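Local coordinates for cysteine desulfurase (Fervidobacterium islandicum, PDB 6A6G), which probably uses pyridoxal phosphate to draw sulfur from L-cysteine, releasing alanine and passing the sulfur on as a persulfide for iron-sulfur cluster assembly, at residues S347-G352 with D391-T396; V111-K116 with E254-F259. All blocks are in the same frame, centred on the assembly; numbering follows the deposited sequence.

In the fold
Both contacts belong to one PLP-dependent class V aminotransferase-type chain but sit in different regions of it, their centres 41 Å apart and their nearest atoms about 25 Å apart. Interaction 2 joins the end of helix 103-116, beside the seven-stranded sheet, to the loop after helix 250-253, and it borders the second subunit. Interaction 1 lies where loop 391-395 leads into strand 396-400, next to strand 345-350 of the smaller six-stranded sheet, and it borders the NifU scaffold chain. Neither forms the PLP site: the side chain of S347 is about 11 Å from a bound PLP and that of F259 about 12 Å. The side chain of S395 is about 8 Å from a zinc ion.

Interaction 1: S347-G352 with D391-T396; sequences SFNVKG and DFPNST
S347 meets T396 through carbon: its CB lies 3.3 Å from CG2 of T396, and the same methyl lies 3.5 Å from the S347 OG. The T396 methyl is anti to its own backbone N, with OG1 at chi1 -85°, which puts CG2 against the strand. The hydroxyl of S347 has its hydrogen bond elsewhere, to the backbone carbonyl of V188. F348 points its ring to the other side of the sheet, against V397 and A399, while its backbone N comes 3.6 Å from CG2 of T396. Its backbone is hydrogen-bonded to V397, as neighbouring antiparallel strands 345-350 and 396-400 of the six-stranded mixed sheet run side by side; 391-395 is the last part of the loop from helix 378-386 into the second of them, which T396 begins. N349 carries the polar part of the contact. Its ND2 gives a hydrogen bond to the backbone O of S395 at 3.0 Å, nearly straight at 161°, and the acceptor lies in the amide plane just as the nitrogen lies in the carbonyl plane. ND2 is also hydrogen-bonded to the hydroxyl of Y335, so two partners fix the rotation of this buried amide. The F392 ring stands almost perpendicular to the amide, the planes 83° apart, with CE1 3.4 Å from ND2, and P393 closes in with CG 3.8 Å from OD1 of N349. Beyond the strand, K351 bends its chain back so that NZ ends 4.1 Å from CB of D391, while the D391 carboxylate takes H60 of the NifU chain as its partner through OD1. At G352 the backbone N donates to a water at 2.8 Å, and that water reaches the backbone O of D391 by a weak bond.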
ATOM      1  N   SER B 347     -14.463 -23.796   9.706  1.00 21.36           N
ATOM      2  CA  SER B 347     -14.334 -23.353  11.079  1.00 23.31           C
ATOM      3  C   SER B 347     -14.998 -24.343  12.037  1.00 24.40           C
ATOM      4  O   SER B 347     -16.075 -24.849  11.766  1.00 25.66           O
ATOM      5  CB  SER B 347     -14.983 -22.003  11.264  1.00 22.80           C
ATOM      6  OG  SER B 347     -14.217 -21.005  10.670  1.00 24.69           O
ATOM      7  N   PHE B 348     -14.385 -24.560  13.183  1.00 23.33           N
ATOM      8  CA  PHE B 348     -14.848 -25.580  14.079  1.00 24.22           C
ATOM      9  C   PHE B 348     -14.308 -25.369  15.478  1.00 24.30           C
ATOM     10  O   PHE B 348     -13.398 -24.591  15.680  1.00 26.01           O
ATOM     11  CB  PHE B 348     -14.420 -26.960  13.548  1.00 23.10           C
ATOM     12  CG  PHE B 348     -12.922 -27.162  13.443  1.00 22.75           C
ATOM     13  CD1 PHE B 348     -12.247 -26.846  12.301  1.00 22.10           C
ATOM     14  CD2 PHE B 348     -12.198 -27.747  14.495  1.00 23.49           C
ATOM     15  CE1 PHE B 348     -10.874 -27.043  12.201  1.00 21.70           C
ATOM     16  CE2 PHE B 348     -10.834 -27.962  14.397  1.00 21.41           C
ATOM     17  CZ  PHE B 348     -10.173 -27.599  13.255  1.00 22.05           C
ATOM     18  N   ASN B 349     -14.894 -26.051  16.441  1.00 25.51           N
ATOM     19  CA  ASN B 349     -14.338 -26.130  17.784  1.00 25.75           C
ATOM     20  C   ASN B 349     -14.204 -27.560  18.251  1.00 26.18           C
ATOM     21  O   ASN B 349     -14.980 -28.415  17.865  1.00 29.08           O
ATOM     22  CB  ASN B 349     -15.202 -25.369  18.725  1.00 25.94           C
ATOM     23  CG  ASN B 349     -14.800 -23.933  18.824  1.00 26.16           C
ATOM     24  OD1 ASN B 349     -13.643 -23.629  19.109  1.00 26.89           O
ATOM     25  ND2 ASN B 349     -15.761 -23.034  18.635  1.00 25.83           N
ATOM     26  N   VAL B 350     -13.191 -27.820  19.054  1.00 28.18           N
ATOM     27  CA  VAL B 350     -13.001 -29.124  19.653  1.00 29.30           C
ATOM     28  C   VAL B 350     -13.662 -29.064  21.012  1.00 30.40           C
ATOM     29  O   VAL B 350     -13.394 -28.151  21.780  1.00 31.04           O
ATOM     30  CB  VAL B 350     -11.507 -29.471  19.805  1.00 29.54           C
ATOM     31  CG1 VAL B 350     -11.335 -30.728  20.661  1.00 31.63           C
ATOM     32  CG2 VAL B 350     -10.854 -29.655  18.445  1.00 28.32           C
ATOM     33  N   LYS B 351     -14.531 -30.023  21.305  1.00 32.45           N
ATOM     34  CA  LYS B 351     -15.230 -30.057  22.585  1.00 37.14           C
ATOM     35  C   LYS B 351     -14.217 -30.113  23.761  1.00 37.00           C
ATOM     36  O   LYS B 351     -13.339 -30.984  23.800  1.00 35.06           O
ATOM     37  CB  LYS B 351     -16.224 -31.233  22.605  1.00 44.11           C
ATOM     38  CG  LYS B 351     -16.981 -31.480  23.908  1.00 52.05           C
ATOM     39  CD  LYS B 351     -18.074 -30.443  24.182  1.00 58.79           C
ATOM     40  CE  LYS B 351     -18.180 -30.069  25.670  1.00 61.08           C
ATOM     41  NZ  LYS B 351     -18.316 -28.596  25.933  1.00 57.36           N
ATOM     42  N   GLY B 352     -14.337 -29.142  24.677  1.00 33.93           N
ATOM     43  CA  GLY B 352     -13.533 -29.065  25.898  1.00 31.77           C
ATOM     44  C   GLY B 352     -12.193 -28.332  25.798  1.00 34.17           C
ATOM     45  O   GLY B 352     -11.505 -28.214  26.791  1.00 37.76           O
ATOM     46  N   ASP B 391     -19.673 -25.483  25.311  1.00 45.27           N
ATOM     47  CA  ASP B 391     -19.201 -24.290  25.983  1.00 48.27           C
ATOM     48  C   ASP B 391     -18.400 -23.448  24.964  1.00 46.05           C
ATOM     49  O   ASP B 391     -17.224 -23.714  24.707  1.00 51.02           O
ATOM     50  CB  ASP B 391     -18.338 -24.703  27.178  1.00 50.85           C
ATOM     51  CG  ASP B 391     -18.087 -23.563  28.145  1.00 52.71           C
ATOM     52  OD1 ASP B 391     -18.648 -22.451  27.964  1.00 50.75           O
ATOM     53  OD2 ASP B 391     -17.316 -23.798  29.099  1.00 55.05           O
ATOM     54  N   PHE B 392     -19.059 -22.470  24.358  1.00 40.07           N
ATOM     55  CA  PHE B 392     -18.511 -21.796  23.190  1.00 36.05           C
ATOM     56  C   PHE B 392     -17.547 -20.719  23.641  1.00 34.83           C
ATOM     57  O   PHE B 392     -17.947 -19.832  24.376  1.00 33.60           O
ATOM     58  CB  PHE B 392     -19.631 -21.181  22.350  1.00 35.06           C
ATOM     59  CG  PHE B 392     -19.165 -20.579  21.060  1.00 33.77           C
ATOM     60  CD1 PHE B 392     -18.791 -21.394  19.986  1.00 34.11           C
ATOM     61  CD2 PHE B 392     -19.096 -19.213  20.907  1.00 32.36           C
ATOM     62  CE1 PHE B 392     -18.360 -20.842  18.791  1.00 31.98           C
ATOM     63  CE2 PHE B 392     -18.650 -18.663  19.720  1.00 32.05           C
ATOM     64  CZ  PHE B 392     -18.293 -19.472  18.661  1.00 30.81           C
ATOM     65  N   PRO B 393     -16.272 -20.779  23.186  1.00 35.11           N
ATOM     66  CA  PRO B 393     -15.200 -19.855  23.631  1.00 34.41           C
ATOM     67  C   PRO B 393     -15.130 -18.489  22.929  1.00 36.09           C
ATOM     68  O   PRO B 393     -14.138 -17.765  23.064  1.00 40.62           O
ATOM     69  CB  PRO B 393     -13.940 -20.648  23.334  1.00 34.01           C
ATOM     70  CG  PRO B 393     -14.297 -21.561  22.220  1.00 34.22           C
ATOM     71  CD  PRO B 393     -15.771 -21.777  22.224  1.00 33.46           C
ATOM     72  N   ASN B 394     -16.170 -18.141  22.181  1.00 34.44           N
ATOM     73  CA  ASN B 394     -16.206 -16.890  21.440  1.00 36.22           C
ATOM     74  C   ASN B 394     -15.094 -16.820  20.381  1.00 32.69           C
ATOM     75  O   ASN B 394     -14.673 -15.751  19.987  1.00 31.93           O
ATOM     76  CB  ASN B 394     -16.218 -15.688  22.410  1.00 39.07           C
ATOM     77  CG  ASN B 394     -17.442 -15.716  23.335  1.00 43.03           C
ATOM     78  OD1 ASN B 394     -18.543 -16.140  22.914  1.00 40.50           O
ATOM     79  ND2 ASN B 394     -17.257 -15.307  24.598  1.00 39.72           N
ATOM     80  N   SER B 395     -14.678 -17.989  19.894  1.00 30.18           N
ATOM     81  CA  SER B 395     -13.629 -18.107  18.891  1.00 28.49           C
ATOM     82  C   SER B 395     -13.721 -19.476  18.277  1.00 27.50           C
ATOM     83  O   SER B 395     -14.563 -20.290  18.640  1.00 25.56           O
ATOM     84  CB  SER B 395     -12.231 -17.890  19.508  1.00 28.08           C
ATOM     85  OG  SER B 395     -12.063 -18.693  20.669  1.00 28.39           O
ATOM     86  N   THR B 396     -12.791 -19.756  17.384  1.00 27.23           N
ATOM     87  CA  THR B 396     -12.903 -20.893  16.528  1.00 27.20           C
ATOM     88  C   THR B 396     -11.518 -21.261  15.993  1.00 25.20           C
ATOM     89  O   THR B 396     -10.651 -20.402  15.863  1.00 21.16           O
ATOM     90  CB  THR B 396     -13.833 -20.477  15.370  1.00 28.74           C
ATOM     91  OG1 THR B 396     -15.199 -20.670  15.752  1.00 32.07           O
ATOM     92  CG2 THR B 396     -13.552 -21.200  14.127  1.00 28.84           C
TER
HETATM   93  O   HOH W   1     -15.546 -26.586  24.509  1.00 49.54           O

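Interaction 2: V111-K116 with E254-F259; sequences VNSLAK and EQLEPF
S113 and K116, one turn apart near the end of helix 103-116, reach the backbone of 257-258. The S113 hydroxyl donates to the carbonyl O of E257; the modelled separation is too short to be taken literally. With OG anti to the backbone N (chi1 175°), the hydroxyl also lies against L256, 3.6 Å from its CB. K116 extends beside E257, its CE 4.1 Å from CG of E257, and bends at chi3 to bring NZ to the carbonyl O of P258 at 3.2 Å, in the carbonyl plane. The N112 amide and the F259 ring have planes 7° apart and meet obliquely, with ND2 of N112 3.5 Å from CE1 of F259. L114 adds a methyl contact, CD2 to CD2 of L256 at 4.0 Å.

Further out, the backbone O of N108 holds N112 ND2 and the Y147 hydroxyl holds OD1. Y261 bonds both K116 NZ and E257 OE2, and that carboxylate also forms a salt bridge with R142 of the second subunit, whose F259 meets F259 here. Helix 138-147 packs on helix 103-116 through L143 against N112, while 254-259 runs from helix 250-253 toward strand 268-269.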
ATOM      1  N   VAL B 111     -16.182   3.437   0.693  1.00 24.41           N
ATOM      2  CA  VAL B 111     -17.052   4.137   1.639  1.00 23.05           C
ATOM      3  C   VAL B 111     -16.816   5.645   1.545  1.00 23.60           C
ATOM      4  O   VAL B 111     -17.757   6.420   1.390  1.00 22.97           O
ATOM      5  CB  VAL B 111     -16.842   3.707   3.079  1.00 23.09           C
ATOM      6  CG1 VAL B 111     -17.848   4.420   3.978  1.00 25.11           C
ATOM      7  CG2 VAL B 111     -16.947   2.198   3.222  1.00 23.66           C
ATOM      8  N   ASN B 112     -15.555   6.061   1.600  1.00 22.52           N
ATOM      9  CA  ASN B 112     -15.249   7.480   1.608  1.00 22.40           C
ATOM     10  C   ASN B 112     -15.650   8.153   0.307  1.00 23.34           C
ATOM     11  O   ASN B 112     -16.328   9.182   0.285  1.00 22.35           O
ATOM     12  CB  ASN B 112     -13.761   7.711   1.897  1.00 21.28           C
ATOM     13  CG  ASN B 112     -13.441   7.493   3.345  1.00 21.34           C
ATOM     14  OD1 ASN B 112     -13.837   8.316   4.174  1.00 22.86           O
ATOM     15  ND2 ASN B 112     -12.802   6.342   3.686  1.00 19.52           N
ATOM     16  N   SER B 113     -15.199   7.562  -0.777  1.00 24.86           N
ATOM     17  CA  SER B 113     -15.374   8.136  -2.067  1.00 25.40           C
ATOM     18  C   SER B 113     -16.852   8.110  -2.421  1.00 27.53           C
ATOM     19  O   SER B 113     -17.367   9.091  -2.937  1.00 32.41           O
ATOM     20  CB  SER B 113     -14.531   7.394  -3.090  1.00 25.04           C
ATOM     21  OG  SER B 113     -14.793   7.879  -4.389  1.00 27.38           O
ATOM     22  N   LEU B 114     -17.557   7.027  -2.136  1.00 26.82           N
ATOM     23  CA  LEU B 114     -19.000   7.040  -2.403  1.00 28.06           C
ATOM     24  C   LEU B 114     -19.686   8.181  -1.606  1.00 28.92           C
ATOM     25  O   LEU B 114     -20.527   8.886  -2.158  1.00 31.32           O
ATOM     26  CB  LEU B 114     -19.692   5.684  -2.141  1.00 24.94           C
ATOM     27  CG  LEU B 114     -19.392   4.628  -3.189  1.00 25.34           C
ATOM     28  CD1 LEU B 114     -19.671   3.228  -2.661  1.00 27.48           C
ATOM     29  CD2 LEU B 114     -20.177   4.843  -4.460  1.00 26.23           C
ATOM     30  N   ALA B 115     -19.328   8.364  -0.341  1.00 28.52           N
ATOM     31  CA  ALA B 115     -19.867   9.465   0.429  1.00 29.84           C
ATOM     32  C   ALA B 115     -19.409  10.845  -0.106  1.00 32.25           C
ATOM     33  O   ALA B 115     -20.235  11.722  -0.341  1.00 33.12           O
ATOM     34  CB  ALA B 115     -19.524   9.308   1.893  1.00 29.77           C
ATOM     35  N   LYS B 116     -18.115  11.030  -0.342  1.00 34.12           N
ATOM     36  CA  LYS B 116     -17.625  12.329  -0.835  1.00 35.17           C
ATOM     37  C   LYS B 116     -18.154  12.652  -2.241  1.00 33.65           C
ATOM     38  O   LYS B 116     -18.131  13.807  -2.611  1.00 33.25           O
ATOM     39  CB  LYS B 116     -16.082  12.399  -0.862  1.00 37.03           C
ATOM     40  CG  LYS B 116     -15.402  12.767   0.458  1.00 38.98           C
ATOM     41  CD  LYS B 116     -13.900  12.984   0.266  1.00 42.14           C
ATOM     42  CE  LYS B 116     -13.135  11.748  -0.275  1.00 47.19           C
ATOM     43  NZ  LYS B 116     -11.645  11.962  -0.494  1.00 46.09           N
ATOM     44  N   GLU B 254     -16.065   6.816 -13.376  1.00 39.41           N
ATOM     45  CA  GLU B 254     -16.043   8.159 -13.971  1.00 41.27           C
ATOM     46  C   GLU B 254     -16.670   9.195 -13.052  1.00 37.65           C
ATOM     47  O   GLU B 254     -16.297  10.340 -13.105  1.00 39.26           O
ATOM     48  CB  GLU B 254     -16.760   8.194 -15.334  1.00 45.08           C
ATOM     49  CG  GLU B 254     -15.932   7.707 -16.518  1.00 51.49           C
ATOM     50  CD  GLU B 254     -16.660   7.826 -17.863  1.00 59.08           C
ATOM     51  OE1 GLU B 254     -17.916   7.782 -17.909  1.00 64.24           O
ATOM     52  OE2 GLU B 254     -15.966   7.955 -18.894  1.00 61.38           O
ATOM     53  N   GLN B 255     -17.627   8.787 -12.230  1.00 36.92           N
ATOM     54  CA  GLN B 255     -18.366   9.702 -11.354  1.00 38.60           C
ATOM     55  C   GLN B 255     -17.715   9.923  -9.975  1.00 36.84           C
ATOM     56  O   GLN B 255     -18.229  10.754  -9.193  1.00 33.72           O
ATOM     57  CB  GLN B 255     -19.793   9.162 -11.085  1.00 43.92           C
ATOM     58  CG  GLN B 255     -20.660   8.788 -12.306  1.00 49.09           C
ATOM     59  CD  GLN B 255     -21.953   8.014 -11.925  1.00 54.33           C
ATOM     60  OE1 GLN B 255     -22.459   8.136 -10.795  1.00 57.28           O
ATOM     61  NE2 GLN B 255     -22.482   7.216 -12.866  1.00 49.82           N
ATOM     62  N   LEU B 256     -16.634   9.187  -9.655  1.00 32.33           N
ATOM     63  CA  LEU B 256     -16.147   9.138  -8.258  1.00 31.37           C
ATOM     64  C   LEU B 256     -15.092  10.180  -7.920  1.00 27.96           C
ATOM     65  O   LEU B 256     -14.211  10.467  -8.719  1.00 29.48           O
ATOM     66  CB  LEU B 256     -15.594   7.751  -7.905  1.00 31.09           C
ATOM     67  CG  LEU B 256     -16.562   6.586  -7.757  1.00 30.16           C
ATOM     68  CD1 LEU B 256     -15.833   5.409  -7.169  1.00 29.83           C
ATOM     69  CD2 LEU B 256     -17.733   6.968  -6.861  1.00 31.89           C
ATOM     70  N   GLU B 257     -15.202  10.746  -6.729  1.00 26.60           N
ATOM     71  CA  GLU B 257     -14.123  11.542  -6.141  1.00 26.21           C
ATOM     72  C   GLU B 257     -12.990  10.596  -5.789  1.00 24.55           C
ATOM     73  O   GLU B 257     -13.204   9.583  -5.120  1.00 22.51           O
ATOM     74  CB  GLU B 257     -14.585  12.208  -4.846  1.00 27.16           C
ATOM     75  CG  GLU B 257     -13.514  13.066  -4.137  1.00 29.97           C
ATOM     76  CD  GLU B 257     -13.172  14.359  -4.872  1.00 30.03           C
ATOM     77  OE1 GLU B 257     -13.870  14.680  -5.844  1.00 36.45           O
ATOM     78  OE2 GLU B 257     -12.203  15.046  -4.516  1.00 29.12           O
ATOM     79  N   PRO B 258     -11.776  10.913  -6.214  1.00 22.96           N
ATOM     80  CA  PRO B 258     -10.697  10.043  -5.732  1.00 23.27           C
ATOM     81  C   PRO B 258     -10.622  10.010  -4.204  1.00 22.11           C
ATOM     82  O   PRO B 258     -10.980  10.983  -3.494  1.00 20.74           O
ATOM     83  CB  PRO B 258      -9.414  10.667  -6.293  1.00 22.51           C
ATOM     84  CG  PRO B 258      -9.850  11.631  -7.325  1.00 23.89           C
ATOM     85  CD  PRO B 258     -11.337  11.866  -7.230  1.00 23.57           C
ATOM     86  N   PHE B 259     -10.163   8.869  -3.729  1.00 21.99           N
ATOM     87  CA  PHE B 259      -9.954   8.656  -2.327  1.00 23.77           C
ATOM     88  C   PHE B 259      -8.667   9.337  -1.894  1.00 23.60           C
ATOM     89  O   PHE B 259      -8.687  10.170  -1.019  1.00 23.52           O
ATOM     90  CB  PHE B 259      -9.941   7.145  -2.014  1.00 24.25           C
ATOM     91  CG  PHE B 259      -9.758   6.837  -0.575  1.00 23.21           C
ATOM     92  CD1 PHE B 259     -10.282   7.667   0.399  1.00 22.79           C
ATOM     93  CD2 PHE B 259      -9.053   5.702  -0.190  1.00 23.91           C
ATOM     94  CE1 PHE B 259     -10.093   7.375   1.748  1.00 24.28           C
ATOM     95  CE2 PHE B 259      -8.876   5.392   1.157  1.00 23.01           C
ATOM     96  CZ  PHE B 259      -9.390   6.227   2.123  1.00 23.79           C
TER